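Local coordinates for protein N-acetylglucosamine 2-epimerase (Xylella fastidiosa, PDB 3GT5) that probably acts as a sugar isomerase of the N-acylglucosamine 2-epimerase family, at residues R274-W285 / D328-L338. Sequence-based numbering, arbitrary orientation.
Sequences RSLFDVAVARSW and DERYWQWYDRL
Phe277 and Trp285 both hold CG anti to the backbone N (chi1 near 180°), which sends their rings across to Tyr331 and Trp334 of helix 329-346; Tyr331, with CG anti to its carbonyl carbon (chi1 -69°), reaches back with its hydroxyl. Tyr331 OH donates to the syn lone pair of Asp278 OD1 at 2.7 Å and accepts a bent bond from Arg274 NE at 2.9 Å, so two partners from one helix hold the phenol. Bent at chi3, Arg274 lays a guanidinium face over Tyr331 CE2 and extends NH2 to Asp328 OD2, a weak salt bridge of 3.3 Å. Asp328 caps its helix through OD1, which accepts from Arg330 N, and is gripped side-on by Arg330 NE and NH2; OD2 is shared by both arginines, whose neighbouring charges the carboxylate probably offsets. Further along, the edge of Tyr331 meets the face of Phe277 in an offset edge-to-face pair, and the edge of Phe277 meets a face of Trp334. Val281 CG2 packs on that same indole face, 3.5 Å from Trp334 CZ2, while Arg337 NH1 lies over the centre of the opposite one. The far edge of Trp334 abuts the face of Trp285, which Arg337 CD also touches in a CH-pi contact. This run of edge-to-face aromatics, closed at one end by a salt-bridge network, joins two helices, 46° apart in direction, within the (alpha/alpha)6 barrel of the N-acylglucosamine 2-epimerase family.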
ATOM      1  N   ARG A 274      -0.894 -16.981   8.556  1.00 18.79           N
ATOM      2  CA  ARG A 274       0.352 -17.629   9.061  1.00 20.30           C
ATOM      3  C   ARG A 274       1.085 -18.358   7.924  1.00 20.51           C
ATOM      4  O   ARG A 274       2.310 -18.266   7.808  1.00 21.33           O
ATOM      5  CB  ARG A 274       0.037 -18.593  10.221  1.00 21.23           C
ATOM      6  CG  ARG A 274      -0.518 -17.892  11.448  1.00 22.33           C
ATOM      7  CD  ARG A 274      -0.598 -18.817  12.649  1.00 28.18           C
ATOM      8  NE  ARG A 274       0.751 -19.227  13.040  1.00 30.07           N
ATOM      9  CZ  ARG A 274       1.091 -19.715  14.236  1.00 30.90           C
ATOM     10  NH1 ARG A 274       0.174 -19.868  15.182  1.00 30.40           N
ATOM     11  NH2 ARG A 274       2.360 -20.059  14.464  1.00 29.84           N
ATOM     12  N   SER A 275       0.345 -19.041   7.057  1.00 20.46           N
ATOM     13  CA  SER A 275       0.958 -19.777   5.928  1.00 21.49           C
ATOM     14  C   SER A 275       1.669 -18.808   4.972  1.00 21.88           C
ATOM     15  O   SER A 275       2.780 -19.089   4.484  1.00 21.34           O
ATOM     16  CB  SER A 275      -0.068 -20.660   5.174  1.00 21.90           C
ATOM     17  OG  SER A 275      -0.939 -19.899   4.299  1.00 25.02           O
ATOM     18  N   LEU A 276       1.033 -17.664   4.695  1.00 18.92           N
ATOM     19  CA  LEU A 276       1.618 -16.698   3.778  1.00 18.99           C
ATOM     20  C   LEU A 276       2.890 -16.064   4.366  1.00 19.53           C
ATOM     21  O   LEU A 276       3.940 -15.931   3.686  1.00 18.52           O
ATOM     22  CB  LEU A 276       0.616 -15.581   3.459  1.00 18.36           C
ATOM     23  CG  LEU A 276      -0.585 -16.058   2.607  1.00 17.25           C
ATOM     24  CD1 LEU A 276      -1.646 -14.943   2.403  1.00 18.52           C
ATOM     25  CD2 LEU A 276      -0.131 -16.622   1.222  1.00 20.58           C
ATOM     26  N   PHE A 277       2.767 -15.643   5.618  1.00 18.99           N
ATOM     27  CA  PHE A 277       3.868 -14.934   6.274  1.00 18.47           C
ATOM     28  C   PHE A 277       5.084 -15.894   6.446  1.00 18.95           C
ATOM     29  O   PHE A 277       6.209 -15.529   6.075  1.00 19.10           O
ATOM     30  CB  PHE A 277       3.435 -14.380   7.611  1.00 19.05           C
ATOM     31  CG  PHE A 277       4.544 -13.669   8.364  1.00 18.09           C
ATOM     32  CD1 PHE A 277       4.626 -12.299   8.333  1.00 19.04           C
ATOM     33  CD2 PHE A 277       5.497 -14.370   9.082  1.00 18.57           C
ATOM     34  CE1 PHE A 277       5.625 -11.602   8.989  1.00 19.38           C
ATOM     35  CE2 PHE A 277       6.517 -13.674   9.758  1.00 17.87           C
ATOM     36  CZ  PHE A 277       6.569 -12.296   9.707  1.00 18.33           C
ATOM     37  N   ASP A 278       4.838 -17.096   6.956  1.00 20.17           N
ATOM     38  CA  ASP A 278       5.925 -18.020   7.376  1.00 20.98           C
ATOM     39  C   ASP A 278       6.738 -18.401   6.158  1.00 20.95           C
ATOM     40  O   ASP A 278       7.965 -18.349   6.189  1.00 20.70           O
ATOM     41  CB  ASP A 278       5.394 -19.300   8.055  1.00 22.62           C
ATOM     42  CG  ASP A 278       4.674 -19.042   9.400  1.00 23.95           C
ATOM     43  OD1 ASP A 278       4.672 -17.906   9.946  1.00 24.52           O
ATOM     44  OD2 ASP A 278       4.060 -20.022   9.893  1.00 25.71           O
ATOM     45  N   VAL A 279       6.063 -18.777   5.082  1.00 19.63           N
ATOM     46  CA  VAL A 279       6.743 -19.141   3.847  1.00 21.11           C
ATOM     47  C   VAL A 279       7.477 -17.970   3.224  1.00 20.22           C
ATOM     48  O   VAL A 279       8.656 -18.112   2.831  1.00 21.33           O
ATOM     49  CB  VAL A 279       5.760 -19.744   2.820  1.00 21.25           C
ATOM     50  CG1 VAL A 279       6.440 -19.908   1.456  1.00 22.29           C
ATOM     51  CG2 VAL A 279       5.235 -21.055   3.359  1.00 22.58           C
ATOM     52  N   ALA A 280       6.825 -16.809   3.153  1.00 20.18           N
ATOM     53  CA  ALA A 280       7.433 -15.613   2.540  1.00 19.35           C
ATOM     54  C   ALA A 280       8.732 -15.196   3.220  1.00 19.75           C
ATOM     55  O   ALA A 280       9.732 -14.901   2.543  1.00 20.32           O
ATOM     56  CB  ALA A 280       6.425 -14.422   2.521  1.00 19.77           C
ATOM     57  N   VAL A 281       8.749 -15.147   4.543  1.00 19.41           N
ATOM     58  CA  VAL A 281       9.966 -14.684   5.226  1.00 20.42           C
ATOM     59  C   VAL A 281      11.051 -15.781   5.184  1.00 21.51           C
ATOM     60  O   VAL A 281      12.231 -15.430   5.090  1.00 22.35           O
ATOM     61  CB  VAL A 281       9.705 -14.133   6.681  1.00 19.99           C
ATOM     62  CG1 VAL A 281       8.707 -13.003   6.589  1.00 20.67           C
ATOM     63  CG2 VAL A 281       9.205 -15.251   7.647  1.00 20.41           C
ATOM     64  N   ALA A 282      10.670 -17.062   5.205  1.00 23.38           N
ATOM     65  CA  ALA A 282      11.654 -18.170   5.081  1.00 23.56           C
ATOM     66  C   ALA A 282      12.393 -18.079   3.754  1.00 23.74           C
ATOM     67  O   ALA A 282      13.629 -18.247   3.659  1.00 24.16           O
ATOM     68  CB  ALA A 282      10.964 -19.560   5.213  1.00 24.67           C
ATOM     69  N   ARG A 283      11.636 -17.867   2.705  1.00 23.51           N
ATOM     70  CA  ARG A 283      12.210 -17.779   1.378  1.00 23.33           C
ATOM     71  C   ARG A 283      13.000 -16.524   1.119  1.00 23.37           C
ATOM     72  O   ARG A 283      13.900 -16.560   0.268  1.00 23.96           O
ATOM     73  CB  ARG A 283      11.133 -17.854   0.314  1.00 24.47           C
ATOM     74  CG  ARG A 283      10.343 -19.122   0.328  1.00 28.44           C
ATOM     75  CD  ARG A 283      10.703 -20.134  -0.797  1.00 36.53           C
ATOM     76  NE  ARG A 283       9.720 -21.215  -0.680  1.00 41.09           N
ATOM     77  CZ  ARG A 283       8.615 -21.415  -1.426  1.00 45.99           C
ATOM     78  NH1 ARG A 283       8.309 -20.701  -2.514  1.00 45.24           N
ATOM     79  NH2 ARG A 283       7.815 -22.417  -1.096  1.00 47.90           N
ATOM     80  N   SER A 284      12.677 -15.408   1.791  1.00 20.97           N
ATOM     81  CA  SER A 284      13.249 -14.101   1.358  1.00 20.60           C
ATOM     82  C   SER A 284      14.166 -13.385   2.352  1.00 19.72           C
ATOM     83  O   SER A 284      14.801 -12.445   1.952  1.00 18.40           O
ATOM     84  CB  SER A 284      12.132 -13.128   0.940  1.00 21.77           C
ATOM     85  OG  SER A 284      11.340 -12.826   2.079  1.00 23.85           O
ATOM     86  N   TRP A 285      14.250 -13.817   3.610  1.00 19.12           N
ATOM     87  CA  TRP A 285      15.091 -13.129   4.593  1.00 19.97           C
ATOM     88  C   TRP A 285      16.563 -13.436   4.301  1.00 21.53           C
ATOM     89  O   TRP A 285      16.930 -14.603   4.152  1.00 20.88           O
ATOM     90  CB  TRP A 285      14.736 -13.552   6.016  1.00 19.82           C
ATOM     91  CG  TRP A 285      15.618 -12.938   7.065  1.00 20.77           C
ATOM     92  CD1 TRP A 285      16.660 -13.552   7.737  1.00 22.14           C
ATOM     93  CD2 TRP A 285      15.568 -11.591   7.565  1.00 22.78           C
ATOM     94  NE1 TRP A 285      17.239 -12.668   8.618  1.00 24.84           N
ATOM     95  CE2 TRP A 285      16.590 -11.466   8.539  1.00 22.12           C
ATOM     96  CE3 TRP A 285      14.751 -10.475   7.293  1.00 21.50           C
ATOM     97  CZ2 TRP A 285      16.819 -10.270   9.242  1.00 23.33           C
ATOM     98  CZ3 TRP A 285      14.977  -9.284   8.006  1.00 22.96           C
ATOM     99  CH2 TRP A 285      16.002  -9.192   8.957  1.00 22.22           C
ATOM    100  N   ASP A 328       2.215 -16.247  19.643  1.00 32.18           N
ATOM    101  CA  ASP A 328       3.470 -16.907  19.322  1.00 32.25           C
ATOM    102  C   ASP A 328       4.586 -15.855  19.319  1.00 32.62           C
ATOM    103  O   ASP A 328       4.573 -14.919  18.529  1.00 31.28           O
ATOM    104  CB  ASP A 328       3.363 -17.613  17.970  1.00 32.68           C
ATOM    105  CG  ASP A 328       4.475 -18.596  17.725  1.00 31.90           C
ATOM    106  OD1 ASP A 328       5.640 -18.334  18.099  1.00 32.36           O
ATOM    107  OD2 ASP A 328       4.179 -19.650  17.136  1.00 33.95           O
ATOM    108  N   GLU A 329       5.554 -16.020  20.218  1.00 32.23           N
ATOM    109  CA  GLU A 329       6.610 -15.038  20.437  1.00 32.17           C
ATOM    110  C   GLU A 329       7.597 -14.992  19.270  1.00 30.70           C
ATOM    111  O   GLU A 329       8.321 -13.998  19.109  1.00 29.01           O
ATOM    112  CB  GLU A 329       7.346 -15.355  21.762  1.00 33.88           C
ATOM    113  CG  GLU A 329       8.453 -14.364  22.177  1.00 37.77           C
ATOM    114  CD  GLU A 329       7.950 -12.961  22.512  1.00 42.13           C
ATOM    115  OE1 GLU A 329       8.802 -12.036  22.576  1.00 45.04           O
ATOM    116  OE2 GLU A 329       6.720 -12.778  22.734  1.00 46.68           O
ATOM    117  N   ARG A 330       7.630 -16.043  18.448  1.00 28.65           N
ATOM    118  CA  ARG A 330       8.492 -16.035  17.280  1.00 28.08           C
ATOM    119  C   ARG A 330       8.083 -14.877  16.347  1.00 26.48           C
ATOM    120  O   ARG A 330       8.930 -14.332  15.640  1.00 26.85           O
ATOM    121  CB  ARG A 330       8.470 -17.386  16.537  1.00 28.25           C
ATOM    122  CG  ARG A 330       9.218 -18.528  17.312  1.00 32.06           C
ATOM    123  CD  ARG A 330       9.018 -19.947  16.713  1.00 34.68           C
ATOM    124  NE  ARG A 330       7.607 -20.314  16.543  1.00 37.75           N
ATOM    125  CZ  ARG A 330       7.172 -21.385  15.858  1.00 42.82           C
ATOM    126  NH1 ARG A 330       8.025 -22.234  15.273  1.00 42.41           N
ATOM    127  NH2 ARG A 330       5.864 -21.623  15.761  1.00 43.18           N
ATOM    128  N   TYR A 331       6.792 -14.504  16.351  1.00 25.05           N
ATOM    129  CA  TYR A 331       6.343 -13.346  15.552  1.00 23.03           C
ATOM    130  C   TYR A 331       6.866 -12.009  16.098  1.00 23.01           C
ATOM    131  O   TYR A 331       7.174 -11.116  15.328  1.00 21.54           O
ATOM    132  CB  TYR A 331       4.829 -13.324  15.351  1.00 22.35           C
ATOM    133  CG  TYR A 331       4.332 -14.432  14.462  1.00 22.30           C
ATOM    134  CD1 TYR A 331       4.795 -14.576  13.161  1.00 22.08           C
ATOM    135  CD2 TYR A 331       3.380 -15.354  14.933  1.00 23.20           C
ATOM    136  CE1 TYR A 331       4.345 -15.612  12.356  1.00 21.19           C
ATOM    137  CE2 TYR A 331       2.919 -16.407  14.118  1.00 23.93           C
ATOM    138  CZ  TYR A 331       3.406 -16.530  12.844  1.00 23.51           C
ATOM    139  OH  TYR A 331       2.961 -17.560  12.040  1.00 22.30           O
ATOM    140  N   TRP A 332       7.002 -11.861  17.409  1.00 22.22           N
ATOM    141  CA  TRP A 332       7.635 -10.658  17.936  1.00 23.03           C
ATOM    142  C   TRP A 332       9.133 -10.627  17.639  1.00 23.27           C
ATOM    143  O   TRP A 332       9.689  -9.546  17.439  1.00 24.42           O
ATOM    144  CB  TRP A 332       7.385 -10.481  19.441  1.00 22.90           C
ATOM    145  CG  TRP A 332       6.013  -9.928  19.801  1.00 22.63           C
ATOM    146  CD1 TRP A 332       5.093 -10.500  20.645  1.00 23.97           C
ATOM    147  CD2 TRP A 332       5.456  -8.668  19.405  1.00 21.24           C
ATOM    148  NE1 TRP A 332       3.996  -9.697  20.764  1.00 25.42           N
ATOM    149  CE2 TRP A 332       4.192  -8.555  20.027  1.00 22.72           C
ATOM    150  CE3 TRP A 332       5.894  -7.628  18.576  1.00 23.04           C
ATOM    151  CZ2 TRP A 332       3.341  -7.478  19.799  1.00 23.79           C
ATOM    152  CZ3 TRP A 332       5.068  -6.516  18.396  1.00 21.45           C
ATOM    153  CH2 TRP A 332       3.797  -6.463  18.999  1.00 22.62           C
ATOM    154  N   GLN A 333       9.786 -11.796  17.640  1.00 24.84           N
ATOM    155  CA  GLN A 333      11.181 -11.881  17.219  1.00 24.25           C
ATOM    156  C   GLN A 333      11.333 -11.428  15.766  1.00 23.23           C
ATOM    157  O   GLN A 333      12.298 -10.720  15.434  1.00 21.78           O
ATOM    158  CB  GLN A 333      11.766 -13.268  17.478  1.00 25.30           C
ATOM    159  CG  GLN A 333      11.942 -13.452  18.972  1.00 29.89           C
ATOM    160  CD  GLN A 333      12.032 -14.875  19.422  1.00 34.76           C
ATOM    161  OE1 GLN A 333      12.047 -15.820  18.624  1.00 37.77           O
ATOM    162  NE2 GLN A 333      12.078 -15.046  20.743  1.00 40.27           N
ATOM    163  N   TRP A 334      10.380 -11.795  14.911  1.00 20.90           N
ATOM    164  CA  TRP A 334      10.425 -11.295  13.517  1.00 20.00           C
ATOM    165  C   TRP A 334      10.286  -9.783  13.460  1.00 19.22           C
ATOM    166  O   TRP A 334      11.019  -9.105  12.765  1.00 19.60           O
ATOM    167  CB  TRP A 334       9.376 -11.961  12.632  1.00 19.88           C
ATOM    168  CG  TRP A 334       9.907 -13.221  12.016  1.00 20.27           C
ATOM    169  CD1 TRP A 334       9.538 -14.494  12.304  1.00 23.02           C
ATOM    170  CD2 TRP A 334      10.907 -13.314  10.995  1.00 22.28           C
ATOM    171  NE1 TRP A 334      10.252 -15.375  11.540  1.00 24.06           N
ATOM    172  CE2 TRP A 334      11.081 -14.681  10.706  1.00 24.10           C
ATOM    173  CE3 TRP A 334      11.643 -12.372  10.272  1.00 23.21           C
ATOM    174  CZ2 TRP A 334      11.989 -15.132   9.754  1.00 25.25           C
ATOM    175  CZ3 TRP A 334      12.539 -12.812   9.334  1.00 24.31           C
ATOM    176  CH2 TRP A 334      12.707 -14.194   9.084  1.00 24.33           C
ATOM    177  N   TYR A 335       9.307  -9.274  14.186  1.00 18.84           N
ATOM    178  CA  TYR A 335       9.109  -7.828  14.327  1.00 17.97           C
ATOM    179  C   TYR A 335      10.398  -7.104  14.698  1.00 19.15           C
ATOM    180  O   TYR A 335      10.759  -6.116  14.071  1.00 18.29           O
ATOM    181  CB  TYR A 335       8.055  -7.574  15.397  1.00 18.10           C
ATOM    182  CG  TYR A 335       7.702  -6.132  15.629  1.00 17.68           C
ATOM    183  CD1 TYR A 335       6.810  -5.477  14.803  1.00 18.23           C
ATOM    184  CD2 TYR A 335       8.255  -5.415  16.682  1.00 18.13           C
ATOM    185  CE1 TYR A 335       6.474  -4.135  14.989  1.00 18.09           C
ATOM    186  CE2 TYR A 335       7.933  -4.076  16.868  1.00 18.99           C
ATOM    187  CZ  TYR A 335       7.046  -3.435  16.039  1.00 19.53           C
ATOM    188  OH  TYR A 335       6.745  -2.091  16.250  1.00 20.18           O
ATOM    189  N   ASP A 336      11.080  -7.623  15.711  1.00 21.01           N
ATOM    190  CA  ASP A 336      12.294  -6.999  16.231  1.00 22.70           C
ATOM    191  C   ASP A 336      13.420  -7.038  15.217  1.00 22.09           C
ATOM    192  O   ASP A 336      14.123  -6.067  15.054  1.00 22.68           O
ATOM    193  CB  ASP A 336      12.780  -7.692  17.521  1.00 23.16           C
ATOM    194  CG  ASP A 336      11.885  -7.441  18.742  1.00 27.61           C
ATOM    195  OD1 ASP A 336      10.979  -6.569  18.773  1.00 29.77           O
ATOM    196  OD2 ASP A 336      12.127  -8.153  19.741  1.00 30.36           O
ATOM    197  N   ARG A 337      13.598  -8.144  14.516  1.00 21.84           N
ATOM    198  CA  ARG A 337      14.697  -8.204  13.542  1.00 21.59           C
ATOM    199  C   ARG A 337      14.445  -7.362  12.294  1.00 19.79           C
ATOM    200  O   ARG A 337      15.386  -6.791  11.702  1.00 19.16           O
ATOM    201  CB  ARG A 337      15.128  -9.662  13.230  1.00 23.56           C
ATOM    202  CG  ARG A 337      14.278 -10.493  12.317  1.00 25.74           C
ATOM    203  CD  ARG A 337      14.985 -11.886  12.032  1.00 29.05           C
ATOM    204  NE  ARG A 337      15.200 -12.699  13.246  1.00 28.96           N
ATOM    205  CZ  ARG A 337      14.336 -13.566  13.817  1.00 33.07           C
ATOM    206  NH1 ARG A 337      13.133 -13.821  13.321  1.00 33.67           N
ATOM    207  NH2 ARG A 337      14.694 -14.215  14.920  1.00 33.80           N
ATOM    208  N   LEU A 338      13.174  -7.269  11.893  1.00 18.53           N
ATOM    209  CA  LEU A 338      12.801  -6.420  10.769  1.00 17.77           C
ATOM    210  C   LEU A 338      13.083  -4.968  11.127  1.00 18.00           C
ATOM    211  O   LEU A 338      13.655  -4.229  10.334  1.00 18.89           O
ATOM    212  CB  LEU A 338      11.314  -6.631  10.383  1.00 16.88           C
ATOM    213  CG  LEU A 338      11.105  -7.927   9.578  1.00 18.24           C
ATOM    214  CD1 LEU A 338       9.634  -8.348   9.623  1.00 17.73           C
ATOM    215  CD2 LEU A 338      11.538  -7.794   8.141  1.00 21.26           C
TER